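Local coordinates for toxin-like protein (Paenibacillus larvae subsp. larvae BRL-230010, PDB 5DZQ) that probably transfers ADP-ribose from NAD+ to a target protein, as a C3-like mono-ADP-ribosyltransferase toxin of a honeybee pathogen, at residues 82-87 with 164-168; 110-116 with 202-206. One frame throughout, in Å; residues are numbered along the deposited sequence.

Overall arrangement
The two contacts lie on opposite sides of the chain's centre, their centres about 35 Å apart and their nearest atoms about 17 Å apart, and each is part core, part surface. They share no helix or strand. Contact 1 joins the end of helix 69-83 to the approach of strand 167-170, in the three-stranded antiparallel sheet; contact 2 sets the small hairpin 111-116 against strand 203-211, the central strand of the five-stranded mixed sheet. Backbone carbonyls and a histidine ring dominate contact 1, whose bonds involve no lysine or carboxylate. Contact 2 instead uses a tyrosine hydroxyl, the carboxylate of Glu203 and a water, beside a cluster of isoleucine and valine.

Contact 1: residues 82-87 with 164-168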
ATOM      1  N   LEU B  82      13.700  16.239   5.054  1.00 35.46           N
ATOM      2  CA  LEU B  82      14.487  15.071   5.440  1.00 31.34           C
ATOM      3  C   LEU B  82      15.947  15.427   5.704  1.00 39.38           C
ATOM      4  O   LEU B  82      16.616  14.768   6.509  1.00 43.85           O
ATOM      5  CB  LEU B  82      14.390  13.979   4.375  1.00 32.98           C
ATOM      6  CG  LEU B  82      13.143  13.091   4.477  1.00 34.23           C
ATOM      7  CD1 LEU B  82      12.948  12.181   3.238  1.00 29.38           C
ATOM      8  CD2 LEU B  82      13.179  12.249   5.756  1.00 35.38           C
ATOM      9  N   LYS B  83      16.457  16.456   5.029  1.00 40.07           N
ATOM     10  CA  LYS B  83      17.851  16.846   5.250  1.00 46.44           C
ATOM     11  C   LYS B  83      18.061  17.439   6.641  1.00 50.83           C
ATOM     12  O   LYS B  83      19.187  17.494   7.128  1.00 48.42           O
ATOM     13  CB  LYS B  83      18.322  17.847   4.192  1.00 52.52           C
ATOM     14  CG  LYS B  83      18.800  17.217   2.897  1.00 57.11           C
ATOM     15  CD  LYS B  83      19.206  18.291   1.896  1.00 63.90           C
ATOM     16  CE  LYS B  83      19.556  17.685   0.546  1.00 69.13           C
ATOM     17  NZ  LYS B  83      19.791  18.730  -0.496  1.00 68.29           N
ATOM     18  N   LYS B  84      16.977  17.876   7.278  1.00 49.98           N
ATOM     19  CA  LYS B  84      17.050  18.425   8.634  1.00 46.99           C
ATOM     20  C   LYS B  84      17.072  17.319   9.686  1.00 50.59           C
ATOM     21  O   LYS B  84      17.166  17.596  10.889  1.00 48.62           O
ATOM     22  CB  LYS B  84      15.871  19.364   8.908  1.00 46.37           C
ATOM     23  CG  LYS B  84      15.847  20.640   8.071  1.00 47.21           C
ATOM     24  CD  LYS B  84      14.667  21.513   8.481  1.00 49.71           C
ATOM     25  CE  LYS B  84      14.598  22.797   7.668  1.00 57.52           C
ATOM     26  NZ  LYS B  84      13.415  23.620   8.049  1.00 59.43           N
ATOM     27  N   SER B  85      16.967  16.070   9.238  1.00 45.77           N
ATOM     28  CA  SER B  85      17.042  14.930  10.150  1.00 47.26           C
ATOM     29  C   SER B  85      18.415  14.286  10.097  1.00 49.91           C
ATOM     30  O   SER B  85      19.064  14.292   9.055  1.00 50.46           O
ATOM     31  CB  SER B  85      15.969  13.888   9.820  1.00 49.06           C
ATOM     32  OG  SER B  85      16.255  13.222   8.599  1.00 47.71           O
ATOM     33  N   LYS B  86      18.854  13.742  11.232  1.00 48.22           N
ATOM     34  CA  LYS B  86      20.122  13.019  11.329  1.00 45.57           C
ATOM     35  C   LYS B  86      19.976  11.905  12.347  1.00 47.92           C
ATOM     36  O   LYS B  86      19.679  12.176  13.508  1.00 46.52           O
ATOM     37  CB  LYS B  86      21.272  13.933  11.755  1.00 53.53           C
ATOM     38  CG  LYS B  86      21.758  14.935  10.721  1.00 65.55           C
ATOM     39  CD  LYS B  86      22.929  15.729  11.289  1.00 73.37           C
ATOM     40  CE  LYS B  86      23.279  16.934  10.427  1.00 75.09           C
ATOM     41  NZ  LYS B  86      24.199  17.871  11.147  1.00 78.06           N
ATOM     42  N   LEU B  87      20.200  10.664  11.927  1.00 42.29           N
ATOM     43  CA  LEU B  87      19.984   9.516  12.799  1.00 46.17           C
ATOM     44  C   LEU B  87      20.960   9.556  13.967  1.00 51.56           C
ATOM     45  O   LEU B  87      22.150   9.776  13.767  1.00 47.64           O
ATOM     46  CB  LEU B  87      20.141   8.221  12.006  1.00 50.99           C
ATOM     47  CG  LEU B  87      19.351   6.995  12.440  1.00 51.26           C
ATOM     48  CD1 LEU B  87      17.875   7.317  12.625  1.00 48.03           C
ATOM     49  CD2 LEU B  87      19.536   5.927  11.390  1.00 48.86           C
ATOM     50  N   ALA B 164      23.023   9.420   9.233  1.00 46.87           N
ATOM     51  CA  ALA B 164      22.282   9.428   7.967  1.00 45.32           C
ATOM     52  C   ALA B 164      21.047  10.307   8.059  1.00 46.59           C
ATOM     53  O   ALA B 164      20.436  10.429   9.128  1.00 46.53           O
ATOM     54  CB  ALA B 164      21.879   8.012   7.569  1.00 38.40           C
ATOM     55  N   HIS B 165      20.678  10.925   6.941  1.00 38.98           N
ATOM     56  CA  HIS B 165      19.395  11.583   6.869  1.00 38.37           C
ATOM     57  C   HIS B 165      18.346  10.487   6.936  1.00 45.09           C
ATOM     58  O   HIS B 165      18.364   9.532   6.149  1.00 44.77           O
ATOM     59  CB  HIS B 165      19.262  12.436   5.602  1.00 41.03           C
ATOM     60  CG  HIS B 165      20.240  13.568   5.538  1.00 45.32           C
ATOM     61  ND1 HIS B 165      20.507  14.381   6.621  1.00 48.15           N
ATOM     62  CD2 HIS B 165      21.030  14.013   4.533  1.00 51.36           C
ATOM     63  CE1 HIS B 165      21.415  15.279   6.283  1.00 53.52           C
ATOM     64  NE2 HIS B 165      21.752  15.077   5.021  1.00 52.44           N
ATOM     65  N   ALA B 166      17.462  10.609   7.911  1.00 42.58           N
ATOM     66  CA  ALA B 166      16.384   9.646   8.113  1.00 41.28           C
ATOM     67  C   ALA B 166      15.539  10.188   9.236  1.00 39.92           C
ATOM     68  O   ALA B 166      16.068  10.525  10.294  1.00 42.55           O
ATOM     69  CB  ALA B 166      16.926   8.247   8.460  1.00 40.41           C
ATOM     70  N   GLY B 167      14.236  10.293   9.010  1.00 40.54           N
ATOM     71  CA  GLY B 167      13.349  10.844  10.017  1.00 40.20           C
ATOM     72  C   GLY B 167      12.282   9.857  10.452  1.00 36.76           C
ATOM     73  O   GLY B 167      11.733   9.122   9.629  1.00 34.54           O
ATOM     74  N   TYR B 168      12.003   9.823  11.753  1.00 35.69           N
ATOM     75  CA  TYR B 168      10.911   8.994  12.248  1.00 31.88           C
ATOM     76  C   TYR B 168       9.572   9.660  11.973  1.00 34.92           C
ATOM     77  O   TYR B 168       9.403  10.863  12.197  1.00 40.50           O
ATOM     78  CB  TYR B 168      11.078   8.726  13.740  1.00 40.28           C
ATOM     79  CG  TYR B 168      12.228   7.788  14.051  1.00 44.80           C
ATOM     80  CD1 TYR B 168      13.530   8.265  14.180  1.00 47.64           C
ATOM     81  CD2 TYR B 168      12.013   6.422  14.203  1.00 49.34           C
ATOM     82  CE1 TYR B 168      14.594   7.402  14.463  1.00 48.53           C
ATOM     83  CE2 TYR B 168      13.064   5.557  14.492  1.00 46.35           C
ATOM     84  CZ  TYR B 168      14.346   6.050  14.618  1.00 48.65           C
ATOM     85  OH  TYR B 168      15.379   5.182  14.896  1.00 48.86           O
TER
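His165 turns one face of its ring to the backbone of Lys83, whose CA stands over the ring centre, 4.0 Å from the centroid, in a CH-pi contact. The ring's edge is used as well: ND1 donates to Ser85 O at 2.8 Å, almost straight (171°) and in the ring plane, so face and edge together fix the rotation of the imidazole. Histidine suits the place because one flat group offers both an aromatic face for a C-H and an in-plane N-H for a carbonyl. With chi1 at 70°, Ser85 holds OG between its own backbone N and carbonyl carbon, where it donates to Leu82 O at 2.6 Å and takes a weak bond from Ala166 N. Leu82 O also accepts from Ser85 N, so two donors grip this carbonyl. Further along, Leu87 N donates a hydrogen bond to Ala164 O at 2.8 Å, and Leu87 CD1 meets Tyr168 CE1 at 3.8 Å, the two side chains crossing at about a right angle. Trp32 of helix 29-35 packs on Leu82 and Ser85. In the ADP-ribosyltransferase fold this joins the C-terminal part of helix 69-83 and the loop after it to the residues leading into strand 167-170, an edge strand of the three-stranded antiparallel sheet.

Contact 2: residues 110-116 with 202-206; sequences IYQGNKV and SETIK
Ile205 sends CD1 into the tight side of this contact, 3.7 Å from Ile110 CG1 and 3.8 Å from Tyr111 CE2. Its CG1 lies 4.0 Å from Val116 CG2, and Phe121 of helix 118-128 packs on both Ile205 and Val116. Branched aliphatic residues suit this inner layer, filling the angle between hairpin and sheet. Tyr111 bridges the two regimes: the side chains of Tyr111 and Ile205 run antiparallel past each other, while Tyr111 OH donates to Glu203 O at 2.6 Å from above the carbonyl plane, with that oxygen near the ring plane. Glu203, extended beyond CG, crosses toward the hairpin, and its OE1 takes the N-H of Val116 at 2.7 Å on the anti side, 30° out of the carboxylate plane.

The outer side is looser. There a water links the two backbones, donating to Asn114 O and accepting from Glu203 N. The CB and CG of Lys115 pass across the carboxylate at a slant, but NZ stays 5.5 Å from Glu203 OE2. Arg118 forms a salt bridge with OE1, so the carboxylate of this buried residue has both a neutral N-H and a guanidinium as partners, which probably favours its ionised form.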
ATOM      1  N   ILE B 110       9.874 -16.584 -10.115  1.00 57.64           N
ATOM      2  CA  ILE B 110      10.761 -16.775  -8.963  1.00 55.08           C
ATOM      3  C   ILE B 110      10.130 -17.697  -7.920  1.00 54.22           C
ATOM      4  O   ILE B 110      10.833 -18.338  -7.141  1.00 55.66           O
ATOM      5  CB  ILE B 110      11.146 -15.429  -8.308  1.00 53.03           C
ATOM      6  CG1 ILE B 110      12.332 -15.617  -7.358  1.00 51.11           C
ATOM      7  CG2 ILE B 110       9.952 -14.795  -7.605  1.00 50.40           C
ATOM      8  CD1 ILE B 110      13.522 -16.311  -7.994  1.00 51.37           C
ATOM      9  N   TYR B 111       8.803 -17.758  -7.916  1.00 51.65           N
ATOM     10  CA  TYR B 111       8.077 -18.735  -7.121  1.00 52.07           C
ATOM     11  C   TYR B 111       7.395 -19.755  -8.020  1.00 55.85           C
ATOM     12  O   TYR B 111       6.807 -19.405  -9.043  1.00 60.49           O
ATOM     13  CB  TYR B 111       7.043 -18.049  -6.225  1.00 52.64           C
ATOM     14  CG  TYR B 111       7.616 -17.510  -4.930  1.00 46.79           C
ATOM     15  CD1 TYR B 111       7.684 -18.306  -3.788  1.00 52.05           C
ATOM     16  CD2 TYR B 111       8.087 -16.210  -4.851  1.00 45.91           C
ATOM     17  CE1 TYR B 111       8.214 -17.811  -2.598  1.00 43.42           C
ATOM     18  CE2 TYR B 111       8.616 -15.706  -3.671  1.00 48.88           C
ATOM     19  CZ  TYR B 111       8.676 -16.508  -2.550  1.00 43.35           C
ATOM     20  OH  TYR B 111       9.203 -15.997  -1.389  1.00 41.71           O
ATOM     21  N   GLN B 112       7.503 -21.020  -7.643  1.00 59.06           N
ATOM     22  CA  GLN B 112       6.758 -22.090  -8.290  1.00 67.00           C
ATOM     23  C   GLN B 112       5.841 -22.692  -7.238  1.00 67.08           C
ATOM     24  O   GLN B 112       6.274 -23.504  -6.416  1.00 63.62           O
ATOM     25  CB  GLN B 112       7.691 -23.156  -8.875  1.00 70.69           C
ATOM     26  CG  GLN B 112       8.606 -22.666  -9.987  1.00 72.80           C
ATOM     27  N   GLY B 113       4.579 -22.284  -7.254  1.00 68.33           N
ATOM     28  CA  GLY B 113       3.679 -22.636  -6.176  1.00 68.42           C
ATOM     29  C   GLY B 113       4.100 -21.864  -4.941  1.00 63.99           C
ATOM     30  O   GLY B 113       4.212 -20.643  -4.982  1.00 62.84           O
ATOM     31  N   ASN B 114       4.361 -22.575  -3.851  1.00 66.91           N
ATOM     32  CA  ASN B 114       4.741 -21.932  -2.597  1.00 62.22           C
ATOM     33  C   ASN B 114       6.234 -21.984  -2.301  1.00 54.42           C
ATOM     34  O   ASN B 114       6.666 -21.570  -1.226  1.00 53.09           O
ATOM     35  CB  ASN B 114       3.979 -22.558  -1.433  1.00 68.01           C
ATOM     36  CG  ASN B 114       2.499 -22.270  -1.495  1.00 79.06           C
ATOM     37  OD1 ASN B 114       2.077 -21.254  -2.052  1.00 82.42           O
ATOM     38  ND2 ASN B 114       1.697 -23.165  -0.928  1.00 84.40           N
ATOM     39  N   LYS B 115       7.020 -22.487  -3.247  1.00 52.06           N
ATOM     40  CA  LYS B 115       8.468 -22.574  -3.063  1.00 54.88           C
ATOM     41  C   LYS B 115       9.222 -21.668  -4.029  1.00 53.08           C
ATOM     42  O   LYS B 115       8.756 -21.415  -5.139  1.00 52.88           O
ATOM     43  CB  LYS B 115       8.930 -24.019  -3.228  1.00 58.52           C
ATOM     44  CG  LYS B 115       8.435 -24.937  -2.125  1.00 63.38           C
ATOM     45  CD  LYS B 115       8.952 -26.349  -2.316  1.00 73.05           C
ATOM     46  CE  LYS B 115       8.615 -27.230  -1.124  1.00 75.25           C
ATOM     47  NZ  LYS B 115       9.217 -28.589  -1.269  1.00 83.24           N
ATOM     48  N   VAL B 116      10.385 -21.180  -3.607  1.00 49.75           N
ATOM     49  CA  VAL B 116      11.245 -20.387  -4.478  1.00 46.10           C
ATOM     50  C   VAL B 116      11.913 -21.268  -5.523  1.00 48.84           C
ATOM     51  O   VAL B 116      12.487 -22.305  -5.192  1.00 52.27           O
ATOM     52  CB  VAL B 116      12.347 -19.646  -3.694  1.00 48.52           C
ATOM     53  CG1 VAL B 116      13.217 -18.823  -4.641  1.00 45.87           C
ATOM     54  CG2 VAL B 116      11.740 -18.764  -2.633  1.00 40.19           C
ATOM     55  N   SER B 202       5.814 -21.724   4.081  1.00 33.64           N
ATOM     56  CA  SER B 202       6.147 -20.693   3.104  1.00 32.48           C
ATOM     57  C   SER B 202       7.649 -20.603   2.961  1.00 34.61           C
ATOM     58  O   SER B 202       8.392 -21.171   3.762  1.00 33.57           O
ATOM     59  CB  SER B 202       5.571 -19.333   3.516  1.00 41.31           C
ATOM     60  OG  SER B 202       6.092 -18.912   4.770  1.00 37.76           O
ATOM     61  N   GLU B 203       8.088 -19.903   1.924  1.00 37.83           N
ATOM     62  CA  GLU B 203       9.497 -19.571   1.767  1.00 35.87           C
ATOM     63  C   GLU B 203       9.603 -18.075   1.518  1.00 35.67           C
ATOM     64  O   GLU B 203       8.825 -17.506   0.749  1.00 37.41           O
ATOM     65  CB  GLU B 203      10.133 -20.369   0.621  1.00 37.24           C
ATOM     66  CG  GLU B 203      10.150 -21.869   0.876  1.00 40.72           C
ATOM     67  CD  GLU B 203      11.015 -22.631  -0.105  1.00 45.19           C
ATOM     68  OE1 GLU B 203      11.302 -22.096  -1.194  1.00 47.06           O
ATOM     69  OE2 GLU B 203      11.407 -23.769   0.218  1.00 48.80           O
ATOM     70  N   THR B 204      10.566 -17.445   2.176  1.00 32.23           N
ATOM     71  CA  THR B 204      10.743 -16.002   2.114  1.00 31.91           C
ATOM     72  C   THR B 204      12.080 -15.653   1.460  1.00 36.83           C
ATOM     73  O   THR B 204      13.116 -16.228   1.796  1.00 39.12           O
ATOM     74  CB  THR B 204      10.680 -15.367   3.543  1.00 38.18           C
ATOM     75  OG1 THR B 204       9.435 -15.702   4.175  1.00 33.78           O
ATOM     76  CG2 THR B 204      10.834 -13.848   3.477  1.00 37.94           C
ATOM     77  N   ILE B 205      12.060 -14.717   0.521  1.00 29.91           N
ATOM     78  CA  ILE B 205      13.302 -14.246  -0.056  1.00 34.52           C
ATOM     79  C   ILE B 205      13.818 -13.158   0.855  1.00 33.94           C
ATOM     80  O   ILE B 205      13.143 -12.149   1.066  1.00 32.95           O
ATOM     81  CB  ILE B 205      13.109 -13.731  -1.495  1.00 36.52           C
ATOM     82  CG1 ILE B 205      12.816 -14.912  -2.425  1.00 40.98           C
ATOM     83  CG2 ILE B 205      14.341 -12.981  -1.964  1.00 35.38           C
ATOM     84  CD1 ILE B 205      12.254 -14.509  -3.780  1.00 40.62           C
ATOM     85  N   LYS B 206      14.998 -13.386   1.426  1.00 30.11           N
ATOM     86  CA  LYS B 206      15.577 -12.484   2.414  1.00 34.97           C
ATOM     87  C   LYS B 206      16.687 -11.658   1.784  1.00 34.49           C
ATOM     88  O   LYS B 206      17.590 -12.199   1.151  1.00 39.42           O
ATOM     89  CB  LYS B 206      16.109 -13.278   3.619  1.00 38.09           C
ATOM     90  CG  LYS B 206      16.806 -12.442   4.715  1.00 40.98           C
ATOM     91  CD  LYS B 206      15.892 -11.351   5.265  1.00 40.49           C
ATOM     92  CE  LYS B 206      15.955 -11.258   6.780  1.00 52.38           C
ATOM     93  NZ  LYS B 206      17.269 -10.832   7.318  1.00 45.06           N
TER
HETATM   94  O   HOH W   1       5.839 -19.346   0.021  1.00 43.32           O